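Local coordinates for beta-L-arabinobiosidase (Bacteroides thetaiotaomicron, PDB 5MQR), which probably acts as a glycoside hydrolase in the breakdown of complex plant pectin, carrying beta-L-arabinofuranosidase-type and possibly other glycosidase activity, at residues I148-V153 against D178-N183. Sequence-based numbering, arbitrary orientation.
Sequences IMHQRV and DPNDGN. With EDO (1,2-ethanediol), chain H.
His-150 and Arg-152 grip one hydroxyl of a bound 1,2-ethanediol, probably from the crystallisation liquor: NE2 of His-150 donates to O1 at 3.1 Å, near the ring plane, while NH1 of Arg-152 adds a weak bond of 3.4 Å. Over one face of the imidazole sits the amide of Asn-180, its ND2 3.3 Å above the ring centre and the two planes 42° apart, a tilted polar packing rather than a bond; the CE1 edge of the ring points at a face of the Arg-152 guanidinium, with CE1 3.5 Å above its plane and over its centre. With CG anti to the backbone N (chi1 -171°), the ring reaches out to the loop. Histidine suits the place because both nitrogens are used, ND1 pairing with Glu-248, whereas an alanine here would probably leave that carboxylate without its partner and the Asn-180 amide free to turn. Asn-180 is presented by an Asx turn, its N bonding Asp-178 OD1. Beside it the compact ring of Pro-179 rests on branched Ile-148, CB to CB 4.0 Å. The contact thus folds the loop between strands 163-170 and 186-192 over edge strand 148-157 of one four-stranded antiparallel blade of the N-terminal beta-propeller.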
loop_
_atom_site.group_PDB
_atom_site.type_symbol
_atom_site.label_atom_id
_atom_site.label_comp_id
_atom_site.label_asym_id
_atom_site.label_seq_id
_atom_site.Cartn_x
_atom_site.Cartn_y
_atom_site.Cartn_z
ATOM N N ILE A 148 -48.467 -0.378 -2.642
ATOM C CA ILE A 148 -47.118 0.111 -2.818
ATOM C C ILE A 148 -46.184 -0.874 -2.136
ATOM O O ILE A 148 -46.430 -1.286 -1.011
ATOM C CB ILE A 148 -46.922 1.518 -2.201
ATOM C CG1 ILE A 148 -47.900 2.533 -2.823
ATOM C CG2 ILE A 148 -45.476 2.000 -2.345
ATOM C CD1 ILE A 148 -47.758 2.759 -4.319
HETATM N N MSE A 149 -45.100 -1.228 -2.828
HETATM C CA MSE A 149 -44.073 -2.115 -2.295
HETATM C C MSE A 149 -43.011 -1.271 -1.666
HETATM O O MSE A 149 -42.726 -0.162 -2.119
HETATM C CB MSE A 149 -43.467 -3.080 -3.346
HETATM C CG MSE A 149 -44.560 -4.003 -3.880
HETATM SE SE MSE A 149 -43.868 -5.720 -4.540
HETATM C CE MSE A 149 -43.567 -6.568 -2.772
ATOM N N HIS A 150 -42.441 -1.806 -0.588
ATOM C CA HIS A 150 -41.369 -1.167 0.144
ATOM C C HIS A 150 -40.711 -2.200 1.051
ATOM O O HIS A 150 -41.401 -2.795 1.879
ATOM C CB HIS A 150 -41.895 -0.021 1.004
ATOM C CG HIS A 150 -40.797 0.798 1.602
ATOM N ND1 HIS A 150 -40.277 0.547 2.854
ATOM C CD2 HIS A 150 -40.065 1.813 1.085
ATOM C CE1 HIS A 150 -39.301 1.403 3.098
ATOM N NE2 HIS A 150 -39.161 2.188 2.043
ATOM N N GLN A 151 -39.414 -2.410 0.858
ATOM C CA GLN A 151 -38.589 -3.384 1.595
ATOM C C GLN A 151 -37.297 -2.727 1.974
ATOM O O GLN A 151 -36.708 -2.064 1.119
ATOM C CB GLN A 151 -38.037 -4.487 0.667
ATOM C CG GLN A 151 -38.990 -5.437 0.114
ATOM C CD GLN A 151 -39.655 -4.972 -1.143
ATOM O OE1 GLN A 151 -40.828 -4.703 -1.121
ATOM N NE2 GLN A 151 -38.924 -4.915 -2.246
ATOM N N ARG A 152 -36.787 -3.012 3.163
ATOM C CA ARG A 152 -35.399 -2.653 3.515
ATOM C C ARG A 152 -34.479 -3.863 3.511
ATOM O O ARG A 152 -33.272 -3.707 3.760
ATOM C CB ARG A 152 -35.356 -1.994 4.891
ATOM C CG ARG A 152 -36.226 -0.763 5.034
ATOM C CD ARG A 152 -35.690 0.371 4.187
ATOM N NE ARG A 152 -36.074 1.656 4.755
ATOM C CZ ARG A 152 -36.136 2.814 4.088
ATOM N NH1 ARG A 152 -35.781 2.904 2.792
ATOM N NH2 ARG A 152 -36.531 3.915 4.747
ATOM N N VAL A 153 -35.063 -5.052 3.280
ATOM C CA VAL A 153 -34.354 -6.326 3.244
ATOM C C VAL A 153 -35.030 -7.181 2.187
ATOM O O VAL A 153 -36.255 -7.237 2.130
ATOM C CB VAL A 153 -34.346 -7.082 4.618
ATOM C CG1 VAL A 153 -35.742 -7.288 5.198
ATOM C CG2 VAL A 153 -33.633 -8.434 4.496
ATOM N N ASP A 178 -48.421 7.537 3.532
ATOM C CA ASP A 178 -47.241 6.786 3.948
ATOM C C ASP A 178 -47.573 5.275 3.991
ATOM O O ASP A 178 -48.335 4.834 4.872
ATOM C CB ASP A 178 -46.828 7.289 5.327
ATOM C CG ASP A 178 -45.755 6.443 5.969
ATOM O OD1 ASP A 178 -44.879 5.901 5.238
ATOM O OD2 ASP A 178 -45.790 6.337 7.219
ATOM N N PRO A 179 -47.015 4.479 3.044
ATOM C CA PRO A 179 -47.286 3.035 3.050
ATOM C C PRO A 179 -46.551 2.267 4.171
ATOM O O PRO A 179 -46.890 1.115 4.457
ATOM C CB PRO A 179 -46.781 2.591 1.672
ATOM C CG PRO A 179 -45.660 3.528 1.377
ATOM C CD PRO A 179 -46.127 4.852 1.922
ATOM N N ASN A 180 -45.571 2.912 4.802
ATOM C CA ASN A 180 -44.779 2.309 5.870
ATOM C C ASN A 180 -45.220 2.849 7.213
ATOM O O ASN A 180 -44.386 3.165 8.066
ATOM C CB ASN A 180 -43.304 2.623 5.652
ATOM C CG ASN A 180 -42.884 2.405 4.222
ATOM O OD1 ASN A 180 -43.301 1.433 3.574
ATOM N ND2 ASN A 180 -42.063 3.313 3.709
ATOM N N ASP A 181 -46.542 2.943 7.389
ATOM C CA ASP A 181 -47.150 3.539 8.585
ATOM C C ASP A 181 -47.520 2.459 9.636
ATOM O O ASP A 181 -48.065 2.782 10.705
ATOM C CB ASP A 181 -48.388 4.361 8.200
ATOM C CG ASP A 181 -49.443 3.535 7.474
ATOM O OD1 ASP A 181 -49.141 2.387 7.075
ATOM O OD2 ASP A 181 -50.569 4.043 7.283
ATOM N N GLY A 182 -47.241 1.194 9.310
ATOM C CA GLY A 182 -47.624 0.071 10.148
ATOM C C GLY A 182 -49.088 -0.295 9.988
ATOM O O GLY A 182 -49.620 -1.051 10.809
ATOM N N ASN A 183 -49.738 0.230 8.943
ATOM C CA ASN A 183 -51.112 -0.142 8.599
ATOM C C ASN A 183 -51.134 -0.788 7.209
ATOM O O ASN A 183 -52.191 -0.826 6.572
ATOM C CB ASN A 183 -52.054 1.075 8.613
ATOM C CG ASN A 183 -51.930 1.918 9.878
ATOM O OD1 ASN A 183 -51.645 3.109 9.818
ATOM N ND2 ASN A 183 -52.143 1.309 11.012
HETATM C C1 EDO H . -38.737 5.562 2.708
HETATM O O1 EDO H . -38.094 5.004 1.538
HETATM C C2 EDO H . -37.984 6.780 3.262
HETATM O O2 EDO H . -38.068 6.908 4.684
#